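Local coordinates for probable arylamine n-acetyl transferase (Mycobacterium abscessus, PDB 4GUZ), which probably transfers the acetyl group of acetyl-coenzyme A to arylamine substrates, as other arylamine N-acetyltransferases do, at residues A[48-51]-A[52-56]; A[194-197]-A[198-202]; A[205-208]-A[209-213]; A[273-276]-A[277-281]. One frame throughout, in Å; residues are numbered along the deposited sequence.

Contact 1 of 4, residues A[48-51]-A[52-56]; sequences WENL and DAVLH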
loop_
_atom_site.group_PDB
_atom_site.type_symbol
_atom_site.label_atom_id
_atom_site.label_comp_id
_atom_site.label_asym_id
_atom_site.label_seq_id
_atom_site.Cartn_x
_atom_site.Cartn_y
_atom_site.Cartn_z
ATOM N N TRP A 48 -4.026 6.260 -2.372
ATOM C CA TRP A 48 -2.823 6.113 -1.549
ATOM C C TRP A 48 -2.230 7.469 -1.241
ATOM O O TRP A 48 -1.880 8.210 -2.149
ATOM C CB TRP A 48 -1.784 5.199 -2.221
ATOM C CG TRP A 48 -0.784 4.613 -1.251
ATOM C CD1 TRP A 48 -0.779 3.344 -0.760
ATOM C CD2 TRP A 48 0.299 5.305 -0.592
ATOM N NE1 TRP A 48 0.287 3.169 0.094
ATOM C CE2 TRP A 48 0.927 4.375 0.265
ATOM C CE3 TRP A 48 0.806 6.619 -0.647
ATOM C CZ2 TRP A 48 2.044 4.706 1.041
ATOM C CZ3 TRP A 48 1.887 6.958 0.156
ATOM C CH2 TRP A 48 2.508 6.003 0.971
ATOM N N GLU A 49 -2.123 7.799 0.052
ATOM C CA GLU A 49 -1.573 9.075 0.532
ATOM C C GLU A 49 -1.282 9.005 2.029
ATOM O O GLU A 49 -1.804 8.128 2.714
ATOM C CB GLU A 49 -2.535 10.239 0.218
ATOM C CG GLU A 49 -3.935 9.972 0.723
ATOM C CD GLU A 49 -4.576 11.044 1.578
ATOM O OE1 GLU A 49 -3.924 11.528 2.530
ATOM O OE2 GLU A 49 -5.759 11.360 1.325
ATOM N N ASN A 50 -0.487 9.957 2.534
ATOM C CA ASN A 50 -0.064 10.045 3.940
ATOM C C ASN A 50 -0.410 11.412 4.554
ATOM O O ASN A 50 0.256 11.814 5.519
ATOM C CB ASN A 50 1.473 9.862 3.996
ATOM C CG ASN A 50 2.232 11.059 3.423
ATOM O OD1 ASN A 50 1.730 11.807 2.561
ATOM N ND2 ASN A 50 3.416 11.329 3.960
ATOM N N LEU A 51 -1.395 12.151 3.978
ATOM C CA LEU A 51 -1.662 13.531 4.379
ATOM C C LEU A 51 -2.103 13.685 5.839
ATOM O O LEU A 51 -1.839 14.736 6.411
ATOM C CB LEU A 51 -2.636 14.261 3.431
ATOM C CG LEU A 51 -2.181 14.341 1.946
ATOM C CD1 LEU A 51 -3.290 14.896 1.029
ATOM C CD2 LEU A 51 -0.899 15.129 1.793
ATOM N N ASP A 52 -2.664 12.628 6.469
ATOM C CA ASP A 52 -3.019 12.666 7.881
ATOM C C ASP A 52 -1.773 12.739 8.738
ATOM O O ASP A 52 -1.778 13.455 9.745
ATOM C CB ASP A 52 -3.876 11.457 8.263
ATOM C CG ASP A 52 -5.337 11.605 7.899
ATOM O OD1 ASP A 52 -5.714 12.672 7.346
ATOM O OD2 ASP A 52 -6.094 10.646 8.118
ATOM N N ALA A 53 -0.696 12.038 8.339
ATOM C CA ALA A 53 0.579 12.042 9.071
ATOM C C ALA A 53 1.289 13.368 8.905
ATOM O O ALA A 53 1.867 13.886 9.871
ATOM C CB ALA A 53 1.479 10.901 8.597
ATOM N N VAL A 54 1.226 13.939 7.687
ATOM C CA VAL A 54 1.867 15.221 7.401
ATOM C C VAL A 54 1.160 16.347 8.173
ATOM O O VAL A 54 1.845 17.209 8.717
ATOM C CB VAL A 54 1.928 15.511 5.878
ATOM C CG1 VAL A 54 2.647 16.827 5.589
ATOM C CG2 VAL A 54 2.613 14.359 5.137
ATOM N N LEU A 55 -0.188 16.308 8.251
ATOM C CA LEU A 55 -1.000 17.338 8.912
ATOM C C LEU A 55 -1.194 17.126 10.419
ATOM O O LEU A 55 -1.361 18.115 11.129
ATOM C CB LEU A 55 -2.398 17.445 8.257
ATOM C CG LEU A 55 -2.474 17.850 6.759
ATOM C CD1 LEU A 55 -3.797 17.419 6.142
ATOM C CD2 LEU A 55 -2.319 19.337 6.575
ATOM N N HIS A 56 -1.253 15.866 10.902
ATOM C CA HIS A 56 -1.571 15.606 12.309
ATOM C C HIS A 56 -0.628 14.628 13.055
ATOM O O HIS A 56 -0.824 14.453 14.263
ATOM C CB HIS A 56 -3.021 15.086 12.426
ATOM C CG HIS A 56 -4.042 15.934 11.721
ATOM N ND1 HIS A 56 -4.226 17.271 12.047
ATOM C CD2 HIS A 56 -4.893 15.607 10.719
ATOM C CE1 HIS A 56 -5.162 17.715 11.223
ATOM N NE2 HIS A 56 -5.604 16.745 10.414
HETATM O O HOH W 1 -3.941 10.195 4.988
#

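Contact 2 of 4, residues A[194-197]-A[198-202]; sequences EPQY and PIDYR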
loop_
_atom_site.group_PDB
_atom_site.type_symbol
_atom_site.label_atom_id
_atom_site.label_comp_id
_atom_site.label_asym_id
_atom_site.label_seq_id
_atom_site.Cartn_x
_atom_site.Cartn_y
_atom_site.Cartn_z
ATOM N N GLU A 194 7.060 -14.200 9.482
ATOM C CA GLU A 194 6.620 -14.153 10.884
ATOM C C GLU A 194 5.245 -13.475 10.976
ATOM O O GLU A 194 5.109 -12.328 10.518
ATOM C CB GLU A 194 7.641 -13.389 11.767
ATOM C CG GLU A 194 7.399 -13.578 13.268
ATOM C CD GLU A 194 7.461 -15.022 13.747
ATOM O OE1 GLU A 194 8.408 -15.746 13.358
ATOM O OE2 GLU A 194 6.511 -15.452 14.440
ATOM N N PRO A 195 4.209 -14.159 11.529
ATOM C CA PRO A 195 2.877 -13.534 11.585
ATOM C C PRO A 195 2.853 -12.250 12.404
ATOM O O PRO A 195 3.486 -12.146 13.458
ATOM C CB PRO A 195 1.984 -14.628 12.219
ATOM C CG PRO A 195 2.700 -15.900 11.929
ATOM C CD PRO A 195 4.163 -15.549 12.029
ATOM N N GLN A 196 2.124 -11.251 11.882
ATOM C CA GLN A 196 1.959 -9.942 12.507
ATOM C C GLN A 196 0.485 -9.636 12.600
ATOM O O GLN A 196 -0.301 -10.169 11.831
ATOM C CB GLN A 196 2.725 -8.847 11.724
ATOM C CG GLN A 196 4.237 -9.083 11.707
ATOM C CD GLN A 196 4.890 -8.608 12.976
ATOM O OE1 GLN A 196 4.924 -7.413 13.275
ATOM N NE2 GLN A 196 5.397 -9.541 13.758
ATOM N N TYR A 197 0.106 -8.842 13.584
ATOM C CA TYR A 197 -1.299 -8.585 13.882
ATOM C C TYR A 197 -1.627 -7.096 13.866
ATOM O O TYR A 197 -0.715 -6.270 13.927
ATOM C CB TYR A 197 -1.627 -9.207 15.282
ATOM C CG TYR A 197 -1.123 -10.627 15.396
ATOM C CD1 TYR A 197 -1.805 -11.679 14.788
ATOM C CD2 TYR A 197 0.089 -10.910 16.022
ATOM C CE1 TYR A 197 -1.301 -12.981 14.813
ATOM C CE2 TYR A 197 0.615 -12.200 16.028
ATOM C CZ TYR A 197 -0.093 -13.234 15.435
ATOM O OH TYR A 197 0.415 -14.507 15.436
ATOM N N PRO A 198 -2.935 -6.743 13.848
ATOM C CA PRO A 198 -3.337 -5.315 13.891
ATOM C C PRO A 198 -2.640 -4.497 14.999
ATOM O O PRO A 198 -2.268 -3.344 14.749
ATOM C CB PRO A 198 -4.844 -5.409 14.126
ATOM C CG PRO A 198 -5.231 -6.649 13.374
ATOM C CD PRO A 198 -4.122 -7.622 13.721
ATOM N N ILE A 199 -2.378 -5.106 16.187
ATOM C CA ILE A 199 -1.677 -4.436 17.290
ATOM C C ILE A 199 -0.232 -4.035 16.878
ATOM O O ILE A 199 0.247 -2.960 17.283
ATOM C CB ILE A 199 -1.694 -5.274 18.616
ATOM C CG1 ILE A 199 -1.203 -4.451 19.820
ATOM C CG2 ILE A 199 -0.966 -6.630 18.505
ATOM C CD1 ILE A 199 -2.185 -3.479 20.362
ATOM N N ASP A 200 0.450 -4.900 16.089
ATOM C CA ASP A 200 1.815 -4.636 15.602
ATOM C C ASP A 200 1.764 -3.468 14.609
ATOM O O ASP A 200 2.610 -2.574 14.633
ATOM C CB ASP A 200 2.410 -5.897 14.954
ATOM C CG ASP A 200 2.540 -7.052 15.935
ATOM O OD1 ASP A 200 2.926 -6.805 17.085
ATOM O OD2 ASP A 200 2.164 -8.181 15.570
ATOM N N TYR A 201 0.727 -3.462 13.782
ATOM C CA TYR A 201 0.513 -2.389 12.811
ATOM C C TYR A 201 0.264 -1.043 13.509
ATOM O O TYR A 201 0.801 -0.035 13.065
ATOM C CB TYR A 201 -0.626 -2.765 11.866
ATOM C CG TYR A 201 -0.316 -3.996 11.043
ATOM C CD1 TYR A 201 0.999 -4.328 10.708
ATOM C CD2 TYR A 201 -1.334 -4.802 10.552
ATOM C CE1 TYR A 201 1.285 -5.425 9.894
ATOM C CE2 TYR A 201 -1.057 -5.906 9.747
ATOM C CZ TYR A 201 0.254 -6.207 9.413
ATOM O OH TYR A 201 0.517 -7.260 8.570
ATOM N N ARG A 202 -0.432 -1.035 14.652
ATOM C CA ARG A 202 -0.660 0.209 15.404
ATOM C C ARG A 202 0.645 0.759 15.955
ATOM O O ARG A 202 0.886 1.961 15.843
ATOM C CB ARG A 202 -1.667 -0.005 16.538
ATOM C CG ARG A 202 -3.085 -0.190 16.034
ATOM C CD ARG A 202 -4.094 -0.064 17.164
ATOM N NE ARG A 202 -4.195 -1.285 17.964
ATOM C CZ ARG A 202 -4.923 -2.344 17.621
ATOM N NH1 ARG A 202 -5.611 -2.347 16.485
ATOM N NH2 ARG A 202 -4.958 -3.413 18.404
#

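Contact 3 of 4, residues A[205-208]-A[209-213]; sequences SYFV and ASSPH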
loop_
_atom_site.group_PDB
_atom_site.type_symbol
_atom_site.label_atom_id
_atom_site.label_comp_id
_atom_site.label_asym_id
_atom_site.label_seq_id
_atom_site.Cartn_x
_atom_site.Cartn_y
_atom_site.Cartn_z
ATOM N N SER A 205 2.726 1.942 12.909
ATOM C CA SER A 205 2.097 3.153 12.374
ATOM C C SER A 205 2.405 4.370 13.244
ATOM O O SER A 205 2.616 5.456 12.710
ATOM C CB SER A 205 0.588 2.971 12.254
ATOM O OG SER A 205 0.016 4.031 11.507
ATOM N N TYR A 206 2.456 4.190 14.579
ATOM C CA TYR A 206 2.815 5.282 15.493
ATOM C C TYR A 206 4.187 5.876 15.107
ATOM O O TYR A 206 4.320 7.099 15.049
ATOM C CB TYR A 206 2.814 4.812 16.965
ATOM C CG TYR A 206 3.231 5.905 17.924
ATOM C CD1 TYR A 206 2.339 6.908 18.298
ATOM C CD2 TYR A 206 4.526 5.958 18.434
ATOM C CE1 TYR A 206 2.728 7.942 19.148
ATOM C CE2 TYR A 206 4.932 6.996 19.269
ATOM C CZ TYR A 206 4.029 7.984 19.628
ATOM O OH TYR A 206 4.409 8.991 20.479
ATOM N N PHE A 207 5.188 5.012 14.828
ATOM C CA PHE A 207 6.531 5.420 14.393
ATOM C C PHE A 207 6.459 6.054 12.995
ATOM O O PHE A 207 7.002 7.138 12.784
ATOM C CB PHE A 207 7.496 4.202 14.392
ATOM C CG PHE A 207 8.835 4.396 13.710
ATOM C CD1 PHE A 207 9.041 3.961 12.406
ATOM C CD2 PHE A 207 9.904 4.973 14.389
ATOM C CE1 PHE A 207 10.276 4.146 11.772
ATOM C CE2 PHE A 207 11.143 5.159 13.759
ATOM C CZ PHE A 207 11.323 4.743 12.455
ATOM N N VAL A 208 5.793 5.374 12.041
ATOM C CA VAL A 208 5.682 5.852 10.656
ATOM C C VAL A 208 4.975 7.237 10.574
ATOM O O VAL A 208 5.431 8.104 9.815
ATOM C CB VAL A 208 5.015 4.793 9.727
ATOM C CG1 VAL A 208 4.747 5.356 8.325
ATOM C CG2 VAL A 208 5.904 3.555 9.618
ATOM N N ALA A 209 3.918 7.461 11.376
ATOM C CA ALA A 209 3.154 8.719 11.303
ATOM C C ALA A 209 3.793 9.912 12.046
ATOM O O ALA A 209 3.529 11.046 11.640
ATOM C CB ALA A 209 1.733 8.512 11.805
ATOM N N SER A 210 4.614 9.687 13.108
ATOM C CA SER A 210 5.157 10.830 13.862
ATOM C C SER A 210 6.703 10.912 13.999
ATOM O O SER A 210 7.209 12.015 14.251
ATOM C CB SER A 210 4.544 10.875 15.261
ATOM O OG SER A 210 4.929 9.754 16.042
ATOM N N SER A 211 7.444 9.791 13.882
ATOM C CA SER A 211 8.893 9.824 14.075
ATOM C C SER A 211 9.617 10.653 13.013
ATOM O O SER A 211 9.309 10.524 11.824
ATOM C CB SER A 211 9.489 8.419 14.116
ATOM O OG SER A 211 10.900 8.432 14.278
ATOM N N PRO A 212 10.610 11.482 13.429
ATOM C CA PRO A 212 11.371 12.272 12.439
ATOM C C PRO A 212 12.282 11.380 11.579
ATOM O O PRO A 212 12.749 11.804 10.519
ATOM C CB PRO A 212 12.181 13.237 13.309
ATOM C CG PRO A 212 12.356 12.523 14.604
ATOM C CD PRO A 212 11.087 11.734 14.806
ATOM N N HIS A 213 12.512 10.126 12.032
ATOM C CA HIS A 213 13.307 9.132 11.318
ATOM C C HIS A 213 12.429 8.356 10.301
ATOM O O HIS A 213 12.930 7.482 9.594
ATOM C CB HIS A 213 14.032 8.204 12.304
ATOM C CG HIS A 213 15.069 8.934 13.103
ATOM N ND1 HIS A 213 14.822 9.347 14.400
ATOM C CD2 HIS A 213 16.294 9.376 12.730
ATOM C CE1 HIS A 213 15.914 9.989 14.786
ATOM N NE2 HIS A 213 16.826 10.033 13.814
#

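Contact 4 of 4, residues A[273-276]-A[277-281]; sequences DSTL and LLERL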
loop_
_atom_site.group_PDB
_atom_site.type_symbol
_atom_site.label_atom_id
_atom_site.label_comp_id
_atom_site.label_asym_id
_atom_site.label_seq_id
_atom_site.Cartn_x
_atom_site.Cartn_y
_atom_site.Cartn_z
ATOM N N ASP A 273 -7.885 21.728 6.540
ATOM C CA ASP A 273 -6.766 20.841 6.209
ATOM C C ASP A 273 -6.053 21.335 4.956
ATOM O O ASP A 273 -4.828 21.257 4.897
ATOM C CB ASP A 273 -7.221 19.388 6.052
ATOM C CG ASP A 273 -7.715 18.787 7.351
ATOM O OD1 ASP A 273 -6.896 18.646 8.288
ATOM O OD2 ASP A 273 -8.920 18.451 7.430
ATOM N N SER A 274 -6.814 21.882 3.989
ATOM C CA SER A 274 -6.294 22.489 2.758
ATOM C C SER A 274 -5.387 23.675 3.093
ATOM O O SER A 274 -4.294 23.788 2.536
ATOM C CB SER A 274 -7.442 22.959 1.866
ATOM O OG SER A 274 -8.177 21.869 1.334
ATOM N N THR A 275 -5.841 24.544 4.033
ATOM C CA THR A 275 -5.113 25.720 4.508
ATOM C C THR A 275 -3.809 25.280 5.186
ATOM O O THR A 275 -2.745 25.831 4.886
ATOM C CB THR A 275 -6.014 26.544 5.461
ATOM O OG1 THR A 275 -7.226 26.890 4.784
ATOM C CG2 THR A 275 -5.332 27.810 5.977
ATOM N N LEU A 276 -3.894 24.270 6.072
ATOM C CA LEU A 276 -2.737 23.729 6.792
ATOM C C LEU A 276 -1.765 23.029 5.829
ATOM O O LEU A 276 -0.552 23.131 6.026
ATOM C CB LEU A 276 -3.199 22.771 7.901
ATOM C CG LEU A 276 -2.141 22.257 8.895
ATOM C CD1 LEU A 276 -1.488 23.396 9.672
ATOM C CD2 LEU A 276 -2.754 21.258 9.863
ATOM N N LEU A 277 -2.274 22.352 4.782
ATOM C CA LEU A 277 -1.383 21.669 3.832
ATOM C C LEU A 277 -0.541 22.681 3.058
ATOM O O LEU A 277 0.671 22.496 2.974
ATOM C CB LEU A 277 -2.136 20.720 2.881
ATOM C CG LEU A 277 -1.265 19.940 1.868
ATOM C CD1 LEU A 277 -0.362 18.928 2.544
ATOM C CD2 LEU A 277 -2.105 19.258 0.846
ATOM N N LEU A 278 -1.166 23.779 2.568
ATOM C CA LEU A 278 -0.501 24.877 1.855
ATOM C C LEU A 278 0.656 25.464 2.690
ATOM O O LEU A 278 1.680 25.837 2.120
ATOM C CB LEU A 278 -1.514 25.993 1.500
ATOM C CG LEU A 278 -2.540 25.703 0.403
ATOM C CD1 LEU A 278 -3.607 26.790 0.339
ATOM C CD2 LEU A 278 -1.888 25.613 -0.942
ATOM N N GLU A 279 0.493 25.516 4.036
ATOM C CA GLU A 279 1.501 25.995 4.990
ATOM C C GLU A 279 2.672 25.027 5.027
ATOM O O GLU A 279 3.819 25.476 4.986
ATOM C CB GLU A 279 0.905 26.193 6.400
ATOM C CG GLU A 279 -0.024 27.393 6.512
ATOM C CD GLU A 279 -0.663 27.660 7.866
ATOM O OE1 GLU A 279 -0.183 27.114 8.887
ATOM O OE2 GLU A 279 -1.639 28.442 7.904
ATOM N N ARG A 280 2.392 23.698 5.058
ATOM C CA ARG A 280 3.437 22.662 5.014
ATOM C C ARG A 280 4.197 22.732 3.674
ATOM O O ARG A 280 5.422 22.601 3.651
ATOM C CB ARG A 280 2.844 21.248 5.203
ATOM C CG ARG A 280 2.126 21.001 6.528
ATOM C CD ARG A 280 3.074 20.681 7.679
ATOM N NE ARG A 280 2.375 20.053 8.805
ATOM C CZ ARG A 280 1.759 20.716 9.783
ATOM N NH1 ARG A 280 1.742 22.044 9.788
ATOM N NH2 ARG A 280 1.152 20.055 10.757
ATOM N N LEU A 281 3.464 22.991 2.574
ATOM C CA LEU A 281 4.005 23.101 1.216
ATOM C C LEU A 281 4.824 24.397 1.003
ATOM O O LEU A 281 5.839 24.347 0.313
ATOM C CB LEU A 281 2.875 23.008 0.172
ATOM C CG LEU A 281 2.018 21.726 0.185
ATOM C CD1 LEU A 281 0.773 21.897 -0.646
ATOM C CD2 LEU A 281 2.811 20.485 -0.248
#

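Contact 1 of 4, residues A[48-51]-A[52-56]
With chi1 at 71°, N50 holds its CG between its own backbone N and carbonyl carbon, while V54, at chi1 -178°, puts CG2 beside its backbone N; amide and methyl thereby meet, ND2 lying 3.3 Å from CG2. The two side chains cross at a slant at the start of helix 51-56. N50 stands at the N-cap position, yet its side chain makes no capping bond. Its amide is instead spent on the chain leading into strand 221-226, OD1 accepting from F221 N and ND2 giving to the carbonyls of F216 and R219, a task suited to asparagine, which donates and accepts from one small group. N50 O accepts from V54 N at 3.2 Å and takes a weak bond from A53 N. L51 O receives L55 N at 2.9 Å, and CG of L55 rests 3.2 Å from that same oxygen. E49 serves the N-H groups of the opening turn: OE1 accepts from L51 N at 3.0 Å, and a water 2.8 Å from OE1 bridges to D52 N. R75 forms salt bridges with both E49 and D52, and K69 with D52, so the two acids probably stay charged. The strand 48-49 borders strand 221-226, whereas the leucines L51 and L55 face helix 271-282.

Contact 2 of 4, residues A[194-197]-A[198-202]
Q196 lays its side-chain amide against the carboxylate of D200, the two planes only 19° apart, with OE1 of Q196 3.4 Å from CB of D200. A bend at chi2 (-81°) folds the glutamine back over this neighbour, and NE2 gives a weak bond to the carbonyl of P195. The carboxylate has its own task: OD2 of D200 accepts the N-H of Y197 at 2.9 Å, approached on its anti side and somewhat out of its plane. The Y197 ring runs alongside, CD2 3.5 Å from that same OD2, the ring and carboxylate planes turned 47° apart. Backbone bonds complete the turn, Y201 N to Y197 O at 3.2 Å and a weak one from D200 N. Y197 O also lies over one face of the Y201 ring, 3.6 Å above its plane. The hydroxyl of Y201 reaches I100 O, its ring meets Y80, and it lies near, without touching, C79, H116 and D131, which probably form the Cys-His-Asp triad of this family. P198 suits the first helical turn because its nitrogen has no hydrogen to satisfy there. An acid three residues after the N-cap, accepting the N-cap N-H, is the reciprocal half of a capping box, here marking the passage from strand 185-196 into helix 198-210.

Contact 3 of 4, residues A[205-208]-A[209-213]
S210 and S211 end helix 198-210 against Y206 and F207 one turn earlier, and S211 begins an ST turn as the chain leaves helical geometry. The backbone bonds come first. A209 N meets S205 O at 2.7 Å, and S211 N still reaches F207 O at 2.9 Å although its own residue has left the helix. Y206 O takes two donors of S210, the backbone N at 3.2 Å and OG at 2.9 Å, which arrive from opposite faces of the carbonyl plane. Serine fits here because its short hydroxyl can fold back on the preceding turn; chi1 of 66° sets OG between backbone N and carbonyl carbon, which places OG close enough to bond to Y206 O. The same OG also lies over the centre of the Y206 ring. Among the apolar contacts, F207 turns its ring toward the outgoing chain: with CG anti to the backbone N (chi1 168°), CD2 comes within 3.5 Å of S211 CB, and CZ nears the side chain of H213. The small A209 and the branched V208 face inward, both touching Y78. S205 OG bonds to the hydroxyl of Y78, which ties this face of the helix to the loop beside it. In the ST turn, S211 OG accepts H213 N at 3.2 Å while standing 3.3 Å from F207 CE2.

Contact 4 of 4, residues A[273-276]-A[277-281]
L276 and R280, one helical turn apart, run side by side in the same direction, and the leucine lies over a face of the guanidinium group. CD1 of L276 comes 3.5 Å from NH1 of R280, because L276 (chi1 -172°) has CG anti to its N, and R280 bends at chi2 (-81°), folding back along the helix. On another flank the extended E279 crosses the leucine at about a right angle, OE1 4.0 Å from CD1. L276 O accepts R280 N at 3.2 Å and a weak bond from E279 N. L277, next most enclosed, sends its side chain away from this group; its CB packs 3.4 Å from D273 O, which also takes the L277 N-H at 2.8 Å. Its side chain touches L51 and L55 of helix 51-56 and L261 of helix 254-263, where a bulky apolar residue belongs. T275 stands at the exposed side. Its hydroxyl bonds back to A271 O, a common way for threonine to satisfy itself within a helix, and its CG2 lies 4.2 Å from OE2 of E279. The chemistry thus divides the helix: L277 packs on two neighbouring helices, while L276 backs the arginine. With NE bonded to V54 O and L276 over one face, the guanidinium is held in place, its charge beside the carbonyl end of helix 51-56, probably favourably.

How the contacts relate
Each contact is a local turn, so none closes a long loop, and the four follow one another along the chain without nesting or crossing. Contact 1 joins a short edge strand to helix 51-56. Well over a hundred residues later, contact 2 starts helix 198-210 and contact 3 ends it, their centres about 16 Å apart. Contact 4 lies within helix 271-282 near the C terminus. Contact 1 is the meeting point: A53 CB packs 3.7 Å from A209 O of contact 3, and its helix touches contact 4 through leucines and polar bonds. Contact 2 stays apart from contact 4, their centres about 32 Å apart, and is joined to contact 3 through their shared helix alone, with no other touch between them.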